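Local coordinates for 35 kDa hemin binding protein (Porphyromonas gingivalis, PDB 5Y1A), which probably binds hemin and, as a cargo of the type IX secretion system, carries a thioredoxin-like domain joined to beta-rich domains, at residues L185-K190 with D244-A249; P108-C113 with L122-P127; K31-K36 with K168-L173. All blocks are in the same frame, centred on the assembly; numbering follows the deposited sequence.

Contact 1 (L185-K190 with D244-A249)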
ATOM      1  N   LEU A 185       1.315   0.897   0.915  1.00  9.04           N
ATOM      2  CA  LEU A 185       2.704   1.201   1.281  1.00  9.17           C
ATOM      3  C   LEU A 185       2.707   2.470   2.106  1.00  9.56           C
ATOM      4  O   LEU A 185       2.036   3.416   1.746  1.00 10.53           O
ATOM      5  CB  LEU A 185       3.568   1.396   0.014  1.00  9.79           C
ATOM      6  CG  LEU A 185       3.569   0.175  -0.922  1.00  9.90           C
ATOM      7  CD1 LEU A 185       4.340   0.495  -2.215  1.00 11.62           C
ATOM      8  CD2 LEU A 185       4.182  -1.027  -0.206  1.00 10.00           C
ATOM      9  N   LYS A 186       3.450   2.475   3.207  0.50  9.83           N
ATOM     10  CA  LYS A 186       3.522   3.634   4.113  0.50  9.83           C
ATOM     11  C   LYS A 186       4.919   4.245   4.046  0.50  9.95           C
ATOM     12  O   LYS A 186       5.917   3.537   4.244  0.50 10.05           O
ATOM     13  CB  LYS A 186       3.199   3.204   5.544  0.50 10.58           C
ATOM     14  CG  LYS A 186       3.152   4.354   6.571  0.50 11.12           C
ATOM     15  CD  LYS A 186       1.955   5.271   6.321  0.50 11.52           C
ATOM     16  CE  LYS A 186       1.932   6.487   7.257  0.50 13.25           C
ATOM     17  NZ  LYS A 186       2.867   7.557   6.829  0.50 14.81           N
ATOM     18  N   ASN A 187       4.975   5.550   3.757  1.00  9.69           N
ATOM     19  CA  ASN A 187       6.242   6.315   3.706  1.00  9.70           C
ATOM     20  C   ASN A 187       6.396   7.170   4.936  1.00 10.40           C
ATOM     21  O   ASN A 187       5.410   7.368   5.675  1.00 10.40           O
ATOM     22  CB  ASN A 187       6.301   7.176   2.455  1.00 11.03           C
ATOM     23  CG  ASN A 187       6.144   6.352   1.195  1.00 12.71           C
ATOM     24  OD1 ASN A 187       6.796   5.306   1.040  1.00 11.14           O
ATOM     25  ND2 ASN A 187       5.272   6.802   0.290  1.00 12.62           N
ATOM     26  N   ASN A 188       7.609   7.701   5.141  1.00  9.58           N
ATOM     27  CA  ASN A 188       7.918   8.510   6.332  1.00 10.64           C
ATOM     28  C   ASN A 188       7.347   7.923   7.607  1.00 11.22           C
ATOM     29  O   ASN A 188       6.671   8.610   8.409  1.00 12.48           O
ATOM     30  CB  ASN A 188       7.427   9.946   6.136  1.00 10.86           C
ATOM     31  CG  ASN A 188       8.135  10.643   5.014  1.00 12.68           C
ATOM     32  OD1 ASN A 188       9.332  10.454   4.817  1.00 13.46           O
ATOM     33  ND2 ASN A 188       7.397  11.460   4.261  1.00 15.59           N
ATOM     34  N   MET A 189       7.636   6.651   7.813  1.00 10.34           N
ATOM     35  CA  MET A 189       7.001   5.907   8.863  1.00 10.60           C
ATOM     36  C   MET A 189       7.906   5.773  10.066  1.00 11.48           C
ATOM     37  O   MET A 189       9.025   5.293   9.952  1.00 11.44           O
ATOM     38  CB  MET A 189       6.630   4.497   8.354  1.00 10.90           C
ATOM     39  CG  MET A 189       6.004   3.606   9.420  1.00 11.28           C
ATOM     40  SD  MET A 189       5.696   1.879   8.818  1.00  6.94           S
ATOM     41  CE  MET A 189       4.911   1.215  10.263  1.00 14.22           C
ATOM     42  N   LYS A 190       7.406   6.166  11.232  1.00 12.77           N
ATOM     43  CA  LYS A 190       8.157   5.951  12.464  1.00 14.70           C
ATOM     44  C   LYS A 190       8.237   4.446  12.751  1.00 13.37           C
ATOM     45  O   LYS A 190       7.205   3.773  12.750  1.00 14.20           O
ATOM     46  CB  LYS A 190       7.496   6.662  13.656  1.00 15.09           C
ATOM     47  CG  LYS A 190       8.308   6.491  14.947  1.00 17.66           C
ATOM     48  CD  LYS A 190       7.830   7.434  16.063  1.00 18.97           C
ATOM     49  CE  LYS A 190       8.833   7.475  17.225  1.00 24.41           C
ATOM     50  NZ  LYS A 190       8.174   7.970  18.496  1.00 29.61           N
ATOM     51  N   ASP A 244       1.053  10.199   3.535  1.00 12.27           N
ATOM     52  CA  ASP A 244       2.235   9.576   2.885  1.00 12.20           C
ATOM     53  C   ASP A 244       2.055   8.078   2.612  1.00 12.41           C
ATOM     54  O   ASP A 244       2.907   7.278   3.001  1.00 13.15           O
ATOM     55  CB  ASP A 244       3.490   9.770   3.763  1.00 12.85           C
ATOM     56  CG  ASP A 244       3.864  11.213   3.935  1.00 17.05           C
ATOM     57  OD1 ASP A 244       3.727  11.963   2.955  1.00 21.89           O
ATOM     58  OD2 ASP A 244       4.287  11.584   5.048  1.00 18.06           O
ATOM     59  N   THR A 245       0.941   7.704   1.989  1.00 10.99           N
ATOM     60  CA  THR A 245       0.678   6.315   1.604  1.00 10.67           C
ATOM     61  C   THR A 245       0.536   6.209   0.094  1.00 10.38           C
ATOM     62  O   THR A 245       0.034   7.130  -0.562  1.00 10.41           O
ATOM     63  CB  THR A 245      -0.606   5.734   2.269  1.00 10.24           C
ATOM     64  OG1 THR A 245      -1.724   6.600   2.031  1.00 10.87           O
ATOM     65  CG2 THR A 245      -0.402   5.559   3.759  1.00 10.42           C
ATOM     66  N   ASP A 246       0.985   5.071  -0.447  1.00 10.90           N
ATOM     67  CA  ASP A 246       0.829   4.722  -1.861  1.00 10.17           C
ATOM     68  C   ASP A 246       0.053   3.398  -1.965  1.00 10.08           C
ATOM     69  O   ASP A 246       0.065   2.610  -1.018  1.00  9.47           O
ATOM     70  CB  ASP A 246       2.204   4.509  -2.516  1.00 10.62           C
ATOM     71  CG  ASP A 246       3.034   5.793  -2.577  1.00 12.82           C
ATOM     72  OD1 ASP A 246       2.460   6.852  -2.908  1.00 12.17           O
ATOM     73  OD2 ASP A 246       4.247   5.742  -2.284  1.00 13.50           O
ATOM     74  N   VAL A 247      -0.584   3.152  -3.111  1.00  9.92           N
ATOM     75  CA  VAL A 247      -1.087   1.793  -3.423  1.00  9.39           C
ATOM     76  C   VAL A 247      -0.340   1.343  -4.658  1.00  9.77           C
ATOM     77  O   VAL A 247      -0.287   2.064  -5.678  1.00  9.30           O
ATOM     78  CB  VAL A 247      -2.608   1.715  -3.675  1.00 10.42           C
ATOM     79  CG1 VAL A 247      -3.021   0.268  -4.098  1.00  9.82           C
ATOM     80  CG2 VAL A 247      -3.366   2.139  -2.420  1.00  9.54           C
ATOM     81  N   LEU A 248       0.264   0.173  -4.541  1.00  9.27           N
ATOM     82  CA  LEU A 248       0.969  -0.476  -5.638  1.00 10.04           C
ATOM     83  C   LEU A 248       0.157  -1.705  -6.051  1.00 10.36           C
ATOM     84  O   LEU A 248      -0.254  -2.507  -5.188  1.00 11.48           O
ATOM     85  CB  LEU A 248       2.347  -0.929  -5.139  1.00 10.07           C
ATOM     86  CG  LEU A 248       3.149  -1.923  -6.008  1.00 11.41           C
ATOM     87  CD1 LEU A 248       3.545  -1.247  -7.333  1.00 12.93           C
ATOM     88  CD2 LEU A 248       4.377  -2.349  -5.286  1.00 10.98           C
ATOM     89  N   ALA A 249      -0.046  -1.888  -7.348  1.00 10.02           N
ATOM     90  CA  ALA A 249      -0.655  -3.131  -7.835  1.00  9.99           C
ATOM     91  C   ALA A 249       0.234  -3.714  -8.898  1.00 10.33           C
ATOM     92  O   ALA A 249       0.840  -2.974  -9.708  1.00 10.41           O
ATOM     93  CB  ALA A 249      -2.041  -2.863  -8.413  1.00 10.54           C
TER
HETATM   94  O   HOH W   1       5.940   3.589  -1.704  1.00 15.71           O
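L185 and K186 pair with D246 and T245 in an antiparallel beta ladder at the end of strand 179-186 and the start of strand 245-252, and side-chain amides and carboxylates continue the pairing into the loops. L185 and D246 form the hydrogen-bonded pair: L185 N reaches D246 O at 2.9 Å, and D246 N returns to L185 O at the same length. K186 and T245 are the non-hydrogen-bonded pair. One step further, N187 N meets D244 O at 2.8 Å. The sheet face carrying L185 and D246 is apolar at one end, where L185 CD1 lies against L248 CB (3.8 Å). On the face of K186 and T245 the lysine chain, in the conformer described, one of two deposited, folds back: K186 CD lies against T245 CG2 (3.5 Å), and the bends at chi2 and chi4 bring NZ to N187 O at 2.8 Å, with K243 O as a second acceptor. N187 ND2 donates to D246 OD2 (3.0 Å), with the carboxylate oxygen in its amide plane. Seen from the aspartate, however, the amide comes from above the carboxylate, 55° out of plane. A water lies 2.8 Å from D246 OD2 and may also reach N187 OD1, weakly; N187 OD1 has a stronger partner in H206 N. N188 ND2 makes a weak bond to D244 OD2, amide and carboxylate standing almost perpendicular (83°). Beyond the ladder N188 and M189 both face H204 in a G1 beta bulge, just before strand 207-220 in the chain. Strands 207-220 and 263-270 flank the pair on its two sides, L185 touching V208 of the former and Q268 of the latter. L185 and L248 also pack on T76 of strand 73-79, in the parallel part of the thioredoxin sheet.

Contact 2 (P108-C113 with L122-P127)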
ATOM      1  N   PRO A 108      19.696  -7.653   4.965  1.00 11.08           N
ATOM      2  CA  PRO A 108      18.652  -7.319   4.000  1.00 10.40           C
ATOM      3  C   PRO A 108      18.960  -8.006   2.667  1.00 10.73           C
ATOM      4  O   PRO A 108      20.129  -8.112   2.274  1.00 11.93           O
ATOM      5  CB  PRO A 108      18.771  -5.789   3.865  1.00 10.35           C
ATOM      6  CG  PRO A 108      20.261  -5.530   4.094  1.00 11.51           C
ATOM      7  CD  PRO A 108      20.733  -6.596   5.052  1.00 10.67           C
ATOM      8  N   THR A 109      17.914  -8.443   1.982  1.00  9.93           N
ATOM      9  CA  THR A 109      18.021  -9.003   0.652  1.00  9.98           C
ATOM     10  C   THR A 109      16.860  -8.425  -0.152  1.00 10.15           C
ATOM     11  O   THR A 109      15.999  -7.730   0.393  1.00  9.40           O
ATOM     12  CB  THR A 109      17.946 -10.583   0.673  1.00  9.34           C
ATOM     13  OG1 THR A 109      16.903 -11.014   1.560  1.00 10.67           O
ATOM     14  CG2 THR A 109      19.268 -11.201   1.119  1.00 11.55           C
ATOM     15  N   PHE A 110      16.854  -8.668  -1.461  1.00  9.79           N
ATOM     16  CA  PHE A 110      15.758  -8.168  -2.288  1.00  9.60           C
ATOM     17  C   PHE A 110      15.572  -8.995  -3.535  1.00  9.97           C
ATOM     18  O   PHE A 110      16.481  -9.712  -3.961  1.00 10.08           O
ATOM     19  CB  PHE A 110      15.876  -6.665  -2.629  1.00  9.93           C
ATOM     20  CG  PHE A 110      16.759  -6.312  -3.851  1.00 12.04           C
ATOM     21  CD1 PHE A 110      16.328  -5.307  -4.734  1.00 13.50           C
ATOM     22  CD2 PHE A 110      17.992  -6.923  -4.084  1.00 12.62           C
ATOM     23  CE1 PHE A 110      17.110  -4.921  -5.834  1.00 13.84           C
ATOM     24  CE2 PHE A 110      18.785  -6.540  -5.211  1.00 13.77           C
ATOM     25  CZ  PHE A 110      18.340  -5.525  -6.053  1.00 13.39           C
ATOM     26  N   SER A 111      14.375  -8.865  -4.090  1.00  9.52           N
ATOM     27  CA  SER A 111      13.986  -9.531  -5.325  1.00  9.36           C
ATOM     28  C   SER A 111      13.562  -8.478  -6.360  1.00 10.02           C
ATOM     29  O   SER A 111      12.775  -7.558  -6.033  1.00  9.25           O
ATOM     30  CB  SER A 111      12.814 -10.459  -5.036  1.00  9.46           C
ATOM     31  OG  SER A 111      12.274 -10.964  -6.238  1.00 10.58           O
ATOM     32  N   VAL A 112      14.060  -8.641  -7.590  1.00  9.46           N
ATOM     33  CA  VAL A 112      13.668  -7.786  -8.717  1.00 10.66           C
ATOM     34  C   VAL A 112      12.569  -8.482  -9.529  1.00 10.52           C
ATOM     35  O   VAL A 112      12.833  -9.483 -10.206  1.00 11.27           O
ATOM     36  CB  VAL A 112      14.878  -7.438  -9.642  1.00 11.16           C
ATOM     37  CG1 VAL A 112      14.415  -6.474 -10.740  1.00 11.86           C
ATOM     38  CG2 VAL A 112      15.979  -6.765  -8.814  1.00 11.48           C
ATOM     39  N   CYS A 113      11.340  -7.972  -9.411  1.00 10.02           N
ATOM     40  CA  CYS A 113      10.185  -8.508 -10.122  1.00 10.25           C
ATOM     41  C   CYS A 113      10.029 -10.026  -9.944  1.00  9.56           C
ATOM     42  O   CYS A 113       9.569 -10.693 -10.872  1.00  9.92           O
ATOM     43  CB  CYS A 113      10.268  -8.198 -11.630  1.00 10.44           C
ATOM     44  SG  CYS A 113      10.321  -6.427 -12.021  1.00 14.78           S
ATOM     45  N   LEU A 122      20.008 -13.158  -4.013  1.00 18.44           N
ATOM     46  CA  LEU A 122      19.139 -12.013  -3.647  1.00 16.39           C
ATOM     47  C   LEU A 122      19.913 -10.862  -2.977  1.00 16.17           C
ATOM     48  O   LEU A 122      19.335 -10.029  -2.242  1.00 13.87           O
ATOM     49  CB  LEU A 122      17.966 -12.483  -2.761  1.00 15.56           C
ATOM     50  CG  LEU A 122      17.057 -13.584  -3.337  1.00 14.80           C
ATOM     51  CD1 LEU A 122      16.046 -14.086  -2.285  1.00 11.83           C
ATOM     52  CD2 LEU A 122      16.304 -13.104  -4.572  1.00 18.41           C
ATOM     53  N   SER A 123      21.214 -10.809  -3.251  0.50 15.97           N
ATOM     54  CA  SER A 123      22.118  -9.890  -2.554  0.50 16.28           C
ATOM     55  C   SER A 123      21.841  -8.452  -2.930  0.50 15.49           C
ATOM     56  O   SER A 123      21.462  -8.160  -4.070  0.50 16.54           O
ATOM     57  CB  SER A 123      23.589 -10.231  -2.861  0.50 16.54           C
ATOM     58  OG  SER A 123      23.834 -11.620  -2.701  0.50 18.26           O
ATOM     59  N   ILE A 124      22.016  -7.559  -1.959  1.00 15.15           N
ATOM     60  CA  ILE A 124      21.965  -6.119  -2.204  1.00 14.31           C
ATOM     61  C   ILE A 124      23.438  -5.666  -2.178  1.00 14.85           C
ATOM     62  O   ILE A 124      24.037  -5.531  -1.104  1.00 13.94           O
ATOM     63  CB  ILE A 124      21.172  -5.374  -1.120  1.00 14.14           C
ATOM     64  CG1 ILE A 124      19.714  -5.878  -1.060  1.00 13.44           C
ATOM     65  CG2 ILE A 124      21.207  -3.840  -1.362  1.00 11.58           C
ATOM     66  CD1 ILE A 124      18.939  -5.363   0.200  1.00 14.11           C
ATOM     67  N   GLY A 125      24.020  -5.498  -3.365  1.00 14.90           N
ATOM     68  CA  GLY A 125      25.468  -5.203  -3.476  1.00 14.87           C
ATOM     69  C   GLY A 125      25.733  -3.710  -3.416  1.00 15.32           C
ATOM     70  O   GLY A 125      24.975  -2.941  -2.811  1.00 14.44           O
ATOM     71  N   ALA A 126      26.810  -3.279  -4.064  1.00 15.14           N
ATOM     72  CA  ALA A 126      27.025  -1.847  -4.249  1.00 14.79           C
ATOM     73  C   ALA A 126      25.900  -1.240  -5.088  1.00 14.46           C
ATOM     74  O   ALA A 126      25.240  -1.947  -5.858  1.00 13.86           O
ATOM     75  CB  ALA A 126      28.395  -1.586  -4.913  1.00 15.07           C
ATOM     76  N   PRO A 127      25.659   0.078  -4.948  1.00 14.59           N
ATOM     77  CA  PRO A 127      24.624   0.713  -5.759  1.00 15.12           C
ATOM     78  C   PRO A 127      24.698   0.388  -7.255  1.00 14.95           C
ATOM     79  O   PRO A 127      23.662   0.176  -7.870  1.00 15.35           O
ATOM     80  CB  PRO A 127      24.866   2.211  -5.516  1.00 15.13           C
ATOM     81  CG  PRO A 127      25.345   2.237  -4.092  1.00 14.84           C
ATOM     82  CD  PRO A 127      26.292   1.041  -4.024  1.00 14.80           C
TER
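F110 N donates to L122 O (2.9 Å), tying strand 109-112 to the loop that returns before helix 127-138. This is the sole hydrogen bond between the segments; the rest is van der Waals packing, in part of carbons on carbonyl oxygens, which the side chain of I124 traces well. Its CB is the branch point: CG2 stands anti to the backbone N, while chi1 -60° sets CG1 anti to the carbonyl carbon, which turns this branch to the strand. CG1 touches F110 CD2 at 3.6 Å, approaching the ring obliquely. Beyond it the extended chain carries CD1 over the backbone of P108, 3.6 Å from P108 C, and against the proline ring at P108 CB (3.7 Å), the two side chains crossing at about a right angle. The F110 ring turns its edge to the loop, with F110 CE2 3.3 Å from S123 O, whose hydrogen-bond donor is K133 NZ of helix 127-138. L122 packs on the strand's backbone, its CB 3.4 Å and its CD2 3.5 Å from F110 O. A cis peptide bond precedes P108, whose side chain touches C51 of the CxxC pattern, consistent with the cis-proline of thioredoxins. Strand 34-44 pairs with strand 109-112 through T109 and S111, while F110 and I124 pack together on I130 of helix 127-138 and I58 of helix 51-63.

Contact 3 (K31-K36 with K168-L173)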
ATOM      1  N   LYS A  31       9.426  -7.808 -25.746  1.00 27.94           N
ATOM      2  CA  LYS A  31       8.585  -8.393 -24.657  1.00 28.11           C
ATOM      3  C   LYS A  31       7.083  -8.132 -24.826  1.00 26.67           C
ATOM      4  O   LYS A  31       6.269  -9.036 -24.553  1.00 26.49           O
ATOM      5  CB  LYS A  31       9.027  -7.876 -23.281  1.00 28.65           C
ATOM      6  CG  LYS A  31       9.926  -8.814 -22.487  1.00 32.65           C
ATOM      7  CD  LYS A  31       9.162  -9.599 -21.417  1.00 36.55           C
ATOM      8  CE  LYS A  31       8.623 -10.923 -21.947  1.00 38.71           C
ATOM      9  NZ  LYS A  31       7.651 -11.525 -20.984  1.00 40.74           N
ATOM     10  N   GLY A  32       6.706  -6.914 -25.252  1.00 25.05           N
ATOM     11  CA  GLY A  32       5.294  -6.550 -25.269  1.00 21.91           C
ATOM     12  C   GLY A  32       4.857  -5.152 -25.672  1.00 20.55           C
ATOM     13  O   GLY A  32       5.682  -4.269 -25.963  1.00 19.98           O
ATOM     14  N   SER A  33       3.532  -4.969 -25.667  1.00 19.26           N
ATOM     15  CA  SER A  33       2.872  -3.729 -26.093  1.00 18.23           C
ATOM     16  C   SER A  33       3.041  -2.603 -25.091  1.00 17.85           C
ATOM     17  O   SER A  33       2.829  -1.441 -25.439  1.00 17.27           O
ATOM     18  CB  SER A  33       1.364  -3.945 -26.247  1.00 17.98           C
ATOM     19  OG  SER A  33       1.058  -5.002 -27.127  1.00 18.06           O
ATOM     20  N   PHE A  34       3.364  -2.941 -23.836  1.00 16.55           N
ATOM     21  CA  PHE A  34       3.232  -1.976 -22.749  1.00 15.82           C
ATOM     22  C   PHE A  34       4.572  -1.508 -22.151  1.00 15.62           C
ATOM     23  O   PHE A  34       5.600  -2.130 -22.370  1.00 16.60           O
ATOM     24  CB  PHE A  34       2.271  -2.549 -21.673  1.00 15.46           C
ATOM     25  CG  PHE A  34       0.954  -2.982 -22.220  1.00 14.57           C
ATOM     26  CD1 PHE A  34       0.012  -2.038 -22.624  1.00 14.46           C
ATOM     27  CD2 PHE A  34       0.649  -4.321 -22.361  1.00 14.21           C
ATOM     28  CE1 PHE A  34      -1.208  -2.425 -23.166  1.00 15.17           C
ATOM     29  CE2 PHE A  34      -0.567  -4.716 -22.892  1.00 15.79           C
ATOM     30  CZ  PHE A  34      -1.505  -3.753 -23.297  1.00 13.54           C
ATOM     31  N   LYS A  35       4.531  -0.429 -21.374  0.50 15.60           N
ATOM     32  CA  LYS A  35       5.727   0.176 -20.786  0.50 14.99           C
ATOM     33  C   LYS A  35       6.044  -0.453 -19.425  0.50 14.70           C
ATOM     34  O   LYS A  35       5.249  -0.338 -18.502  0.50 14.12           O
ATOM     35  CB  LYS A  35       5.493   1.678 -20.612  0.50 15.44           C
ATOM     36  CG  LYS A  35       6.589   2.418 -19.849  0.50 15.29           C
ATOM     37  CD  LYS A  35       6.237   3.904 -19.675  0.50 15.44           C
ATOM     38  CE  LYS A  35       5.212   4.112 -18.542  0.50 15.94           C
ATOM     39  NZ  LYS A  35       4.877   5.565 -18.390  0.50 15.42           N
ATOM     40  N   LYS A  36       7.217  -1.074 -19.310  1.00 14.55           N
ATOM     41  CA  LYS A  36       7.609  -1.816 -18.097  1.00 14.47           C
ATOM     42  C   LYS A  36       7.938  -0.922 -16.895  1.00 14.57           C
ATOM     43  O   LYS A  36       8.740   0.012 -16.992  1.00 13.93           O
ATOM     44  CB  LYS A  36       8.796  -2.750 -18.439  1.00 15.05           C
ATOM     45  CG  LYS A  36       9.394  -3.571 -17.302  1.00 17.04           C
ATOM     46  CD  LYS A  36       8.501  -4.736 -16.933  1.00 16.98           C
ATOM     47  CE  LYS A  36       9.110  -5.688 -15.877  1.00 18.29           C
ATOM     48  NZ  LYS A  36       9.958  -6.767 -16.453  1.00 23.42           N
ATOM     49  N   LYS A 168      -4.689  -4.448 -19.217  0.50 13.94           N
ATOM     50  CA  LYS A 168      -4.791  -5.302 -20.391  0.50 14.04           C
ATOM     51  C   LYS A 168      -3.551  -6.154 -20.488  0.50 14.01           C
ATOM     52  O   LYS A 168      -2.487  -5.736 -20.058  0.50 13.80           O
ATOM     53  CB  LYS A 168      -4.901  -4.466 -21.669  0.50 14.29           C
ATOM     54  CG  LYS A 168      -6.306  -4.028 -22.012  0.50 14.81           C
ATOM     55  CD  LYS A 168      -6.371  -3.491 -23.426  0.50 16.20           C
ATOM     56  CE  LYS A 168      -7.814  -3.356 -23.895  0.50 16.80           C
ATOM     57  NZ  LYS A 168      -8.642  -2.535 -22.952  0.50 19.48           N
ATOM     58  N   VAL A 169      -3.700  -7.344 -21.066  1.00 14.33           N
ATOM     59  CA  VAL A 169      -2.570  -8.225 -21.321  1.00 14.07           C
ATOM     60  C   VAL A 169      -2.530  -8.507 -22.830  1.00 14.36           C
ATOM     61  O   VAL A 169      -3.570  -8.511 -23.499  1.00 14.73           O
ATOM     62  CB  VAL A 169      -2.608  -9.546 -20.489  1.00 14.58           C
ATOM     63  CG1 VAL A 169      -2.790  -9.246 -18.993  1.00 13.04           C
ATOM     64  CG2 VAL A 169      -3.722 -10.512 -20.956  1.00 14.60           C
ATOM     65  N   ASP A 170      -1.329  -8.717 -23.347  1.00 14.70           N
ATOM     66  CA  ASP A 170      -1.144  -9.117 -24.733  1.00 15.52           C
ATOM     67  C   ASP A 170      -1.762 -10.481 -25.013  1.00 15.16           C
ATOM     68  O   ASP A 170      -1.942 -11.303 -24.098  1.00 14.55           O
ATOM     69  CB  ASP A 170       0.341  -9.167 -25.086  1.00 15.83           C
ATOM     70  CG  ASP A 170       0.927  -7.808 -25.385  1.00 16.14           C
ATOM     71  OD1 ASP A 170       0.188  -6.869 -25.756  1.00 17.34           O
ATOM     72  OD2 ASP A 170       2.150  -7.701 -25.254  1.00 17.24           O
ATOM     73  N   ALA A 171      -2.041 -10.739 -26.296  1.00 14.99           N
ATOM     74  CA  ALA A 171      -2.691 -11.991 -26.732  1.00 15.92           C
ATOM     75  C   ALA A 171      -2.066 -13.285 -26.199  1.00 16.14           C
ATOM     76  O   ALA A 171      -2.772 -14.251 -25.870  1.00 16.33           O
ATOM     77  CB  ALA A 171      -2.764 -12.035 -28.290  1.00 15.78           C
ATOM     78  N   ASP A 172      -0.742 -13.309 -26.112  1.00 16.36           N
ATOM     79  CA  ASP A 172      -0.035 -14.512 -25.715  1.00 16.71           C
ATOM     80  C   ASP A 172      -0.276 -14.885 -24.247  1.00 16.51           C
ATOM     81  O   ASP A 172      -0.055 -16.031 -23.836  1.00 15.56           O
ATOM     82  CB  ASP A 172       1.450 -14.384 -26.028  1.00 17.00           C
ATOM     83  CG  ASP A 172       2.125 -13.257 -25.255  1.00 19.89           C
ATOM     84  OD1 ASP A 172       1.935 -12.062 -25.592  1.00 21.41           O
ATOM     85  OD2 ASP A 172       2.854 -13.578 -24.308  1.00 21.80           O
ATOM     86  N   LEU A 173      -0.759 -13.918 -23.471  1.00 15.87           N
ATOM     87  CA  LEU A 173      -1.021 -14.142 -22.061  1.00 16.43           C
ATOM     88  C   LEU A 173      -2.482 -14.507 -21.771  1.00 16.50           C
ATOM     89  O   LEU A 173      -2.807 -14.983 -20.672  1.00 16.15           O
ATOM     90  CB  LEU A 173      -0.600 -12.897 -21.273  1.00 16.74           C
ATOM     91  CG  LEU A 173       0.699 -12.940 -20.457  1.00 19.23           C
ATOM     92  CD1 LEU A 173       1.865 -13.643 -21.108  1.00 22.38           C
ATOM     93  CD2 LEU A 173       1.097 -11.540 -19.934  1.00 16.68           C
TER
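S33 and D170 are joined by a two-pronged polar grip at the protein surface. D170 OD2 accepts S33 N at 3.1 Å through its syn lone pair, on the side of the other carboxylate oxygen. That other oxygen, D170 OD1, receives the hydroxyl S33 OG at 2.5 Å, a bond so short that its exact length is doubtful. With both oxygens used, the carboxylate is held against rotation about its CB-CG bond. S33 OG lies anti to the carbonyl carbon (chi1 -56°), beside its own backbone N, which lets one residue present both donors to one carboxylate. Close by, G32 CA sits 3.3 Å from D170 OD2.

Van der Waals contact is supplied mainly by F34. Its CE2 comes to 3.6 Å from K168 O and its CZ to 3.8 Å from K168 CB, while the rest of the lysine chain turns off the ring. The ring and the D170 carboxylate run alongside one another pointing opposite ways, their planes 22° apart, and S33 CB covers the centre of one ring face.

Among backbone bonds, L173 N returns to D170 O (2.9 Å), closing a type I beta turn over 170-173, and D170 also bonds to P144. The whole is a surface contact joining the first strand of the thioredoxin-like domain, 34-44, to strand 161-169 of the beta-sandwich.

In the fold
Contacts 2 and 3 share the thioredoxin sheet, in which strands 34-44 and 109-112 are antiparallel neighbours; they touch where C113 SG packs on K36 CE (4.1 Å), although their centres lie about 26 Å apart. Along the chain, contact 2 forms within the span between the two segments of contact 3. Contact 1 comes later, in the antiparallel sheet of strands 207-220, 179-186, 245-252 and 263-270, its centre about 20 Å from contact 2's and about 28 Å from contact 3's, nearest atoms about 10 Å away in both cases. Contact 2 thus joins strand 109-112 to the loop ahead of helix 127-138, contact 3 ties the first strand to the beta-sandwich, and contact 1 joins two central strands there.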